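Local coordinates for protein piwi (PDB 6KR6) that binds piRNAs and, in complex with them, represses transposable elements in the germline of Drosophila melanogaster, at residues 576-581 with 596-601; 444-449 with 477-482; 83-88 with 116-121. All blocks are in the same frame, centred on the assembly; numbering follows the deposited sequence.

Contact 1 of 3, residues 576-581 with 596-601; sequences MTIGFD and LIASMD. With ZN (zinc ion), chain N.
Leu596 lies against two side chains of the neighbouring strand, Ile578 and Phe580, on the sheet face that also carries Ala598. Its isobutyl group and the Ile578 side chain cross obliquely, with Leu596 CD1 3.6 Å from Ile578 CG2. Phe580 meets it at about a right angle. The leucine stands at the edge of the phenyl ring, near its plane, with Leu596 CB 4.1 Å from Phe580 CD1. Met576 reaches along this side in a nearly straight chain. With CG anti to the backbone N (chi1 159°) and the rest extended, its terminal CE ends 3.5 Å from Ala598 CB, while its CG packs beside the carbonyl oxygen of Ser599. Helix 625-640 packs on two of these side chains, Ala632 on Met576 and Met628 on Phe580. On the opposite face, where Gly579 contributes no side chain, Ile597 turns to Tyr783 and Ala784 of helix 779-795.

The backbones run antiparallel. Gly579 and Ile597 form a hydrogen-bonded pair, Gly579 N to Ile597 O and Ile597 N to Gly579 O both measuring 2.9 Å. Further along, Ser599 N donates to Thr577 O, but the return bond is made by a side chain. Ser599 OG, placed between its own backbone N and carbonyl carbon (chi1 86°), accepts from Thr577 N at 3.0 Å in an almost perfectly straight bond of 177°. The serine hydroxyl thus replaces a main-chain acceptor where the strand 592-599 ends.

Further along strand 575-584, the carboxylate of Asp581 leads away from strand 592-599 and binds, through both oxygens, a zinc ion that Asp652 also ligates. The paired strands are the opening hairpin of the RNase H-like fold of the Piwi domain, and Asp581 and Asp652 are, by similarity, its active-site aspartates.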
loop_
_atom_site.group_PDB
_atom_site.type_symbol
_atom_site.label_atom_id
_atom_site.label_comp_id
_atom_site.label_asym_id
_atom_site.label_seq_id
_atom_site.Cartn_x
_atom_site.Cartn_y
_atom_site.Cartn_z
ATOM N N MET A 576 -5.254 17.716 17.840
ATOM C CA MET A 576 -4.235 16.685 17.949
ATOM C C MET A 576 -4.330 15.787 16.726
ATOM O O MET A 576 -5.374 15.172 16.483
ATOM C CB MET A 576 -4.409 15.880 19.236
ATOM C CG MET A 576 -3.750 14.510 19.229
ATOM S SD MET A 576 -3.527 13.922 20.919
ATOM C CE MET A 576 -3.365 12.160 20.661
ATOM N N THR A 577 -3.253 15.728 15.951
ATOM C CA THR A 577 -3.188 14.889 14.764
ATOM C C THR A 577 -2.456 13.603 15.110
ATOM O O THR A 577 -1.339 13.643 15.634
ATOM C CB THR A 577 -2.474 15.604 13.617
ATOM O OG1 THR A 577 -2.953 16.951 13.520
ATOM C CG2 THR A 577 -2.737 14.888 12.304
ATOM N N ILE A 578 -3.087 12.466 14.828
ATOM C CA ILE A 578 -2.520 11.160 15.133
ATOM C C ILE A 578 -2.230 10.428 13.833
ATOM O O ILE A 578 -3.052 10.420 12.910
ATOM C CB ILE A 578 -3.450 10.315 16.022
ATOM C CG1 ILE A 578 -3.931 11.112 17.231
ATOM C CG2 ILE A 578 -2.732 9.063 16.490
ATOM C CD1 ILE A 578 -4.901 10.336 18.099
ATOM N N GLY A 579 -1.052 9.817 13.767
ATOM C CA GLY A 579 -0.723 8.879 12.714
ATOM C C GLY A 579 -0.387 7.532 13.324
ATOM O O GLY A 579 0.066 7.448 14.465
ATOM N N PHE A 580 -0.615 6.474 12.553
ATOM C CA PHE A 580 -0.422 5.120 13.055
ATOM C C PHE A 580 -0.076 4.209 11.888
ATOM O O PHE A 580 -0.722 4.278 10.839
ATOM C CB PHE A 580 -1.682 4.621 13.775
ATOM C CG PHE A 580 -1.612 3.181 14.204
ATOM C CD1 PHE A 580 -0.869 2.808 15.311
ATOM C CD2 PHE A 580 -2.312 2.203 13.513
ATOM C CE1 PHE A 580 -0.807 1.487 15.709
ATOM C CE2 PHE A 580 -2.254 0.881 13.910
ATOM C CZ PHE A 580 -1.501 0.524 15.010
ATOM N N ASP A 581 0.945 3.373 12.062
ATOM C CA ASP A 581 1.232 2.360 11.050
ATOM C C ASP A 581 1.824 1.124 11.713
ATOM O O ASP A 581 2.101 1.104 12.914
ATOM C CB ASP A 581 2.158 2.883 9.940
ATOM C CG ASP A 581 2.075 2.043 8.660
ATOM O OD1 ASP A 581 1.383 1.002 8.674
ATOM O OD2 ASP A 581 2.686 2.415 7.637
ATOM N N LEU A 596 2.608 4.808 16.838
ATOM C CA LEU A 596 1.614 5.868 16.929
ATOM C C LEU A 596 2.305 7.186 17.253
ATOM O O LEU A 596 3.061 7.277 18.228
ATOM C CB LEU A 596 0.561 5.549 17.994
ATOM C CG LEU A 596 -0.596 6.542 18.107
ATOM C CD1 LEU A 596 -1.927 5.826 17.936
ATOM C CD2 LEU A 596 -0.552 7.289 19.432
ATOM N N ILE A 597 2.036 8.198 16.431
ATOM C CA ILE A 597 2.587 9.538 16.576
ATOM C C ILE A 597 1.430 10.499 16.806
ATOM O O ILE A 597 0.358 10.335 16.218
ATOM C CB ILE A 597 3.398 9.957 15.333
ATOM C CG1 ILE A 597 4.222 8.779 14.803
ATOM C CG2 ILE A 597 4.286 11.153 15.648
ATOM C CD1 ILE A 597 5.247 8.239 15.773
ATOM N N ALA A 598 1.648 11.503 17.652
ATOM C CA ALA A 598 0.577 12.413 18.044
ATOM C C ALA A 598 1.130 13.818 18.215
ATOM O O ALA A 598 2.067 14.027 18.989
ATOM C CB ALA A 598 -0.089 11.941 19.335
ATOM N N SER A 599 0.541 14.779 17.509
ATOM C CA SER A 599 0.904 16.177 17.681
ATOM C C SER A 599 0.249 16.738 18.940
ATOM O O SER A 599 -0.640 16.126 19.538
ATOM C CB SER A 599 0.496 16.997 16.460
ATOM O OG SER A 599 -0.847 17.440 16.568
ATOM N N MET A 600 0.696 17.931 19.344
ATOM C CA MET A 600 0.270 18.549 20.601
ATOM C C MET A 600 -0.068 20.018 20.358
ATOM O O MET A 600 0.652 20.910 20.812
ATOM C CB MET A 600 1.349 18.407 21.678
ATOM C CG MET A 600 1.801 16.987 21.922
ATOM S SD MET A 600 1.701 16.543 23.662
ATOM C CE MET A 600 1.248 14.821 23.519
ATOM N N ASP A 601 -1.173 20.262 19.655
ATOM C CA ASP A 601 -1.673 21.615 19.409
ATOM C C ASP A 601 -0.567 22.486 18.805
ATOM O O ASP A 601 0.045 23.327 19.467
ATOM C CB ASP A 601 -2.222 22.223 20.704
ATOM C CG ASP A 601 -3.090 23.445 20.462
ATOM O OD1 ASP A 601 -3.285 23.819 19.286
ATOM O OD2 ASP A 601 -3.585 24.025 21.452
HETATM ZN ZN ZN N . 1.617 0.956 6.676
#

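Contact 2 of 3, residues 444-449 with 477-482; sequences RWAVIA and SPQEFI. With HG (mercury (II) ion), chain H.
Pro478 sets its CB over one face of the Trp445 indole in a CH-pi contact. Pro478 CB stands 3.6 Å from the centroid of the five-membered ring of Trp445, 17° off the ring normal. The indole comes to this place because Trp445 CG sits between its backbone N and carbonyl carbon (chi1 59°), which lays the ring alongside the proline; its NE1 is hydrogen-bonded to the carbonyl oxygen of Arg476.

The other apolar contacts follow the two faces of the sheet. Val447 CG2 lies 3.6 Å from Pro478 CG, on the side covered by Leu457 and Tyr465 of helix 454-471. On the opposite face of the sheet, Ile448 and Phe481 run side by side, Ile448 CG1 at 3.6 Å from Phe481 CB, facing Tyr491 and Ala494 of helix 488-499.

Backbone hydrogen bonds alternate as in a parallel ladder: Gln479 N to Trp445 O, Val447 N to Gln479 O, Phe481 N to Val447 O and Ala449 N to Phe481 O. The strands belong to a beta-alpha-beta unit closed through helix 454-471, with 479-483 outermost in a four-stranded parallel sheet, consistent with the Rossmann-like MID domain of argonautes.

Metal binding involves a single residue here. Gln479 stretches out fully, CG anti to its backbone N (chi1 180°), and Gln479 OE1 binds a mercury(II) ion at 2.7 Å, whose other protein ligands are Cys498 and Ser501.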
loop_
_atom_site.group_PDB
_atom_site.type_symbol
_atom_site.label_atom_id
_atom_site.label_comp_id
_atom_site.label_asym_id
_atom_site.label_seq_id
_atom_site.Cartn_x
_atom_site.Cartn_y
_atom_site.Cartn_z
ATOM N N ARG A 444 26.253 19.309 25.130
ATOM C CA ARG A 444 27.007 18.120 25.521
ATOM C C ARG A 444 26.639 16.978 24.584
ATOM O O ARG A 444 25.492 16.522 24.585
ATOM C CB ARG A 444 26.724 17.745 26.974
ATOM C CG ARG A 444 27.963 17.661 27.851
ATOM C CD ARG A 444 27.733 16.740 29.039
ATOM N NE ARG A 444 27.308 17.454 30.239
ATOM C CZ ARG A 444 28.085 17.659 31.297
ATOM N NH1 ARG A 444 29.330 17.202 31.303
ATOM N NH2 ARG A 444 27.619 18.315 32.351
ATOM N N TRP A 445 27.609 16.514 23.795
ATOM C CA TRP A 445 27.424 15.337 22.955
ATOM C C TRP A 445 28.785 14.688 22.732
ATOM O O TRP A 445 29.821 15.206 23.158
ATOM C CB TRP A 445 26.721 15.687 21.635
ATOM C CG TRP A 445 27.418 16.703 20.772
ATOM C CD1 TRP A 445 27.780 17.969 21.125
ATOM C CD2 TRP A 445 27.798 16.549 19.396
ATOM N NE1 TRP A 445 28.378 18.606 20.066
ATOM C CE2 TRP A 445 28.400 17.757 18.991
ATOM C CE3 TRP A 445 27.695 15.504 18.472
ATOM C CZ2 TRP A 445 28.898 17.949 17.705
ATOM C CZ3 TRP A 445 28.190 15.698 17.193
ATOM C CH2 TRP A 445 28.785 16.911 16.823
ATOM N N ALA A 446 28.774 13.533 22.072
ATOM C CA ALA A 446 29.988 12.764 21.845
ATOM C C ALA A 446 30.033 12.294 20.400
ATOM O O ALA A 446 29.007 12.203 19.721
ATOM C CB ALA A 446 30.077 11.560 22.793
ATOM N N VAL A 447 31.243 11.996 19.933
ATOM C CA VAL A 447 31.465 11.468 18.594
ATOM C C VAL A 447 32.403 10.276 18.708
ATOM O O VAL A 447 33.537 10.419 19.184
ATOM C CB VAL A 447 32.045 12.521 17.638
ATOM C CG1 VAL A 447 32.538 11.854 16.375
ATOM C CG2 VAL A 447 30.996 13.566 17.306
ATOM N N ILE A 448 31.931 9.111 18.266
ATOM C CA ILE A 448 32.682 7.862 18.307
ATOM C C ILE A 448 33.108 7.514 16.888
ATOM O O ILE A 448 32.272 7.461 15.977
ATOM C CB ILE A 448 31.848 6.727 18.926
ATOM C CG1 ILE A 448 31.351 7.130 20.315
ATOM C CG2 ILE A 448 32.657 5.442 18.995
ATOM C CD1 ILE A 448 30.485 6.088 20.981
ATOM N N ALA A 449 34.402 7.272 16.703
ATOM C CA ALA A 449 34.954 7.002 15.382
ATOM C C ALA A 449 36.251 6.225 15.552
ATOM O O ALA A 449 36.875 6.281 16.617
ATOM C CB ALA A 449 35.199 8.307 14.607
ATOM N N SER A 477 32.122 21.799 20.747
ATOM C CA SER A 477 32.972 20.663 20.405
ATOM C C SER A 477 32.543 19.422 21.183
ATOM O O SER A 477 32.419 19.479 22.409
ATOM C CB SER A 477 34.434 20.982 20.687
ATOM O OG SER A 477 34.872 22.078 19.902
ATOM N N PRO A 478 32.320 18.297 20.513
ATOM C CA PRO A 478 31.854 17.086 21.192
ATOM C C PRO A 478 32.995 16.383 21.919
ATOM O O PRO A 478 34.142 16.827 21.914
ATOM C CB PRO A 478 31.321 16.234 20.038
ATOM C CG PRO A 478 32.176 16.628 18.882
ATOM C CD PRO A 478 32.463 18.097 19.061
ATOM N N GLN A 479 32.657 15.259 22.550
ATOM C CA GLN A 479 33.644 14.425 23.221
ATOM C C GLN A 479 34.266 13.458 22.224
ATOM O O GLN A 479 33.556 12.700 21.554
ATOM C CB GLN A 479 33.020 13.650 24.382
ATOM C CG GLN A 479 34.017 12.759 25.111
ATOM C CD GLN A 479 33.393 11.975 26.247
ATOM O OE1 GLN A 479 32.180 12.011 26.448
ATOM N NE2 GLN A 479 34.223 11.263 27.001
ATOM N N GLU A 480 35.591 13.487 22.139
ATOM C CA GLU A 480 36.334 12.613 21.242
ATOM C C GLU A 480 36.332 11.188 21.788
ATOM O O GLU A 480 36.779 10.951 22.915
ATOM C CB GLU A 480 37.758 13.149 21.096
ATOM C CG GLU A 480 38.691 12.341 20.218
ATOM C CD GLU A 480 40.060 12.992 20.086
ATOM O OE1 GLU A 480 40.126 14.239 20.046
ATOM O OE2 GLU A 480 41.070 12.260 20.030
ATOM N N PHE A 481 35.830 10.235 20.997
ATOM C CA PHE A 481 35.825 8.818 21.365
ATOM C C PHE A 481 36.426 8.045 20.194
ATOM O O PHE A 481 35.708 7.567 19.309
ATOM C CB PHE A 481 34.417 8.339 21.705
ATOM C CG PHE A 481 34.237 7.961 23.148
ATOM C CD1 PHE A 481 34.394 6.648 23.558
ATOM C CD2 PHE A 481 33.916 8.920 24.095
ATOM C CE1 PHE A 481 34.231 6.295 24.885
ATOM C CE2 PHE A 481 33.753 8.575 25.424
ATOM C CZ PHE A 481 33.911 7.261 25.820
ATOM N N ILE A 482 37.748 7.928 20.194
ATOM C CA ILE A 482 38.484 7.272 19.123
ATOM C C ILE A 482 38.750 5.832 19.534
ATOM O O ILE A 482 39.438 5.574 20.530
ATOM C CB ILE A 482 39.793 8.010 18.807
ATOM C CG1 ILE A 482 39.499 9.447 18.377
ATOM C CG2 ILE A 482 40.568 7.277 17.729
ATOM C CD1 ILE A 482 38.481 9.560 17.263
HETATM HG HG HG H . 29.530 11.428 26.062
#

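Contact 3 of 3, residues 83-88 with 116-121; sequences HYHVEF and DGLQLF. With ZN (zinc ion), chain L.
His83 and His85 on one strand and Gln119 on its antiparallel neighbour share a zinc ion, so that a metal bridges the strands on one face of the sheet. His83 NE2 and His85 NE2 each lie 2.0 Å from the zinc, and Gln119 OE1 2.1 Å from it. The amide is nearly coplanar with the His83 ring but steeply turned, by 69°, against that of His85.

The His83 ring is held at a second point. With CG anti to the backbone N (chi1 175°), the ring reaches toward the neighbouring strand, and its ND1 donates to Leu120 O at 3.0 Å. That oxygen is gripped twice, by Tyr84 N in the carbonyl plane and by the imidazole from above it. Phe121 lies near parallel to His83 but slid aside, the planes 25° apart, so that the rings barely overlap and Phe121 CE1 sits over the rim of one imidazole face. Cutting this residue back to alanine would probably strip that aromatic contact from His83 and leave its ring more dependent on the zinc and Leu120 O.

On the face of the sheet opposite the zinc, Leu120 packs on Tyr84, with Leu120 CD2 3.7 Å from Tyr84 CD2, and Val86 CG2 also meets Leu120. Val86 N donates to Leu118 O, and Leu118 N closes an Asx turn on Asp116 OD1. The two strands are neighbours in the five-stranded antiparallel sheet of the Piwi N-terminal domain.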
loop_
_atom_site.group_PDB
_atom_site.type_symbol
_atom_site.label_atom_id
_atom_site.label_comp_id
_atom_site.label_asym_id
_atom_site.label_seq_id
_atom_site.Cartn_x
_atom_site.Cartn_y
_atom_site.Cartn_z
ATOM N N HIS A 83 -33.908 -9.469 -14.327
ATOM C CA HIS A 83 -33.611 -10.684 -13.584
ATOM C C HIS A 83 -34.858 -11.552 -13.504
ATOM O O HIS A 83 -35.932 -11.073 -13.108
ATOM C CB HIS A 83 -33.107 -10.356 -12.175
ATOM C CG HIS A 83 -32.898 -11.560 -11.310
ATOM N ND1 HIS A 83 -32.328 -12.725 -11.777
ATOM C CD2 HIS A 83 -33.178 -11.778 -10.002
ATOM C CE1 HIS A 83 -32.268 -13.608 -10.797
ATOM N NE2 HIS A 83 -32.777 -13.059 -9.709
ATOM N N TYR A 84 -34.701 -12.820 -13.885
ATOM C CA TYR A 84 -35.734 -13.841 -13.828
ATOM C C TYR A 84 -35.252 -15.026 -13.000
ATOM O O TYR A 84 -34.047 -15.256 -12.840
ATOM C CB TYR A 84 -36.111 -14.359 -15.228
ATOM C CG TYR A 84 -36.453 -13.316 -16.268
ATOM C CD1 TYR A 84 -37.773 -13.053 -16.608
ATOM C CD2 TYR A 84 -35.454 -12.622 -16.939
ATOM C CE1 TYR A 84 -38.089 -12.113 -17.570
ATOM C CE2 TYR A 84 -35.761 -11.683 -17.900
ATOM C CZ TYR A 84 -37.079 -11.431 -18.212
ATOM O OH TYR A 84 -37.388 -10.493 -19.170
ATOM N N HIS A 85 -36.214 -15.789 -12.490
ATOM C CA HIS A 85 -35.965 -17.101 -11.904
ATOM C C HIS A 85 -36.543 -18.158 -12.834
ATOM O O HIS A 85 -37.697 -18.049 -13.262
ATOM C CB HIS A 85 -36.576 -17.213 -10.505
ATOM C CG HIS A 85 -35.736 -16.599 -9.428
ATOM N ND1 HIS A 85 -36.277 -15.952 -8.338
ATOM C CD2 HIS A 85 -34.392 -16.543 -9.268
ATOM C CE1 HIS A 85 -35.304 -15.516 -7.558
ATOM N NE2 HIS A 85 -34.150 -15.864 -8.098
ATOM N N VAL A 86 -35.742 -19.171 -13.147
ATOM C CA VAL A 86 -36.045 -20.127 -14.205
ATOM C C VAL A 86 -36.269 -21.504 -13.596
ATOM O O VAL A 86 -35.557 -21.908 -12.669
ATOM C CB VAL A 86 -34.911 -20.161 -15.248
ATOM C CG1 VAL A 86 -35.250 -21.097 -16.387
ATOM C CG2 VAL A 86 -34.635 -18.760 -15.770
ATOM N N GLU A 87 -37.260 -22.223 -14.119
ATOM C CA GLU A 87 -37.546 -23.580 -13.679
ATOM C C GLU A 87 -38.116 -24.365 -14.851
ATOM O O GLU A 87 -38.719 -23.794 -15.765
ATOM C CB GLU A 87 -38.509 -23.589 -12.483
ATOM C CG GLU A 87 -38.777 -24.965 -11.871
ATOM C CD GLU A 87 -37.572 -25.559 -11.153
ATOM O OE1 GLU A 87 -36.495 -24.926 -11.133
ATOM O OE2 GLU A 87 -37.708 -26.671 -10.598
ATOM N N PHE A 88 -37.915 -25.680 -14.818
ATOM C CA PHE A 88 -38.273 -26.571 -15.912
ATOM C C PHE A 88 -39.346 -27.550 -15.460
ATOM O O PHE A 88 -39.286 -28.076 -14.343
ATOM C CB PHE A 88 -37.047 -27.340 -16.409
ATOM C CG PHE A 88 -35.882 -26.460 -16.748
ATOM C CD1 PHE A 88 -35.678 -26.030 -18.046
ATOM C CD2 PHE A 88 -34.993 -26.056 -15.767
ATOM C CE1 PHE A 88 -34.608 -25.216 -18.362
ATOM C CE2 PHE A 88 -33.926 -25.240 -16.077
ATOM C CZ PHE A 88 -33.732 -24.822 -17.375
ATOM N N ASP A 116 -27.323 -19.271 -14.165
ATOM C CA ASP A 116 -26.642 -20.164 -13.234
ATOM C C ASP A 116 -27.372 -21.489 -13.046
ATOM O O ASP A 116 -26.989 -22.280 -12.179
ATOM C CB ASP A 116 -26.445 -19.481 -11.879
ATOM C CG ASP A 116 -27.707 -19.469 -11.043
ATOM O OD1 ASP A 116 -28.804 -19.362 -11.627
ATOM O OD2 ASP A 116 -27.603 -19.569 -9.803
ATOM N N GLY A 117 -28.400 -21.755 -13.846
ATOM C CA GLY A 117 -29.290 -22.870 -13.614
ATOM C C GLY A 117 -30.553 -22.502 -12.866
ATOM O O GLY A 117 -31.489 -23.311 -12.822
ATOM N N LEU A 118 -30.604 -21.304 -12.283
ATOM C CA LEU A 118 -31.785 -20.826 -11.576
ATOM C C LEU A 118 -31.947 -19.327 -11.800
ATOM O O LEU A 118 -32.969 -18.878 -12.328
ATOM C CB LEU A 118 -31.684 -21.148 -10.083
ATOM C CG LEU A 118 -32.983 -21.516 -9.362
ATOM C CD1 LEU A 118 -33.929 -20.328 -9.270
ATOM C CD2 LEU A 118 -33.658 -22.690 -10.054
ATOM N N GLN A 119 -30.945 -18.544 -11.400
ATOM C CA GLN A 119 -30.962 -17.109 -11.640
ATOM C C GLN A 119 -30.584 -16.822 -13.087
ATOM O O GLN A 119 -29.660 -17.439 -13.640
ATOM C CB GLN A 119 -29.995 -16.391 -10.697
ATOM C CG GLN A 119 -29.997 -16.910 -9.266
ATOM C CD GLN A 119 -31.144 -16.371 -8.420
ATOM O OE1 GLN A 119 -31.850 -15.433 -8.812
ATOM N NE2 GLN A 119 -31.328 -16.960 -7.242
ATOM N N LEU A 120 -31.303 -15.875 -13.696
ATOM C CA LEU A 120 -31.087 -15.471 -15.078
ATOM C C LEU A 120 -31.044 -13.953 -15.151
ATOM O O LEU A 120 -31.951 -13.280 -14.652
ATOM C CB LEU A 120 -32.198 -16.010 -15.987
ATOM C CG LEU A 120 -32.344 -15.376 -17.373
ATOM C CD1 LEU A 120 -31.213 -15.805 -18.295
ATOM C CD2 LEU A 120 -33.700 -15.715 -17.976
ATOM N N PHE A 121 -29.995 -13.420 -15.769
ATOM C CA PHE A 121 -29.854 -11.990 -16.011
ATOM C C PHE A 121 -29.741 -11.771 -17.510
ATOM O O PHE A 121 -28.858 -12.344 -18.158
ATOM C CB PHE A 121 -28.630 -11.418 -15.295
ATOM C CG PHE A 121 -28.646 -11.618 -13.811
ATOM C CD1 PHE A 121 -29.482 -10.864 -13.005
ATOM C CD2 PHE A 121 -27.815 -12.553 -13.218
ATOM C CE1 PHE A 121 -29.495 -11.046 -11.635
ATOM C CE2 PHE A 121 -27.823 -12.738 -11.849
ATOM C CZ PHE A 121 -28.664 -11.984 -11.056
HETATM ZN ZN ZN L . -33.187 -14.079 -7.993
#

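Overall arrangement
From the N terminus, contact 3 comes first: residues 83-88 and 116-121 close a loop of 27 residues that contains helix 95-103, entirely within the N-terminal domain. Much later, contact 2 closes another 27-residue loop, mostly helix 454-471, and joins two strands of a parallel sheet. Contact 1 follows, closing a hairpin with only 14 residues between its segments, within the Piwi domain. The three loops run in series; none nests in or crosses another. Contacts 1 and 2 have centres about 34 Å apart, whereas contacts 2 and 3, on opposite sides of the chain's centre, are separated by about 81 Å between centres. Each therefore ties together its own part of the fold.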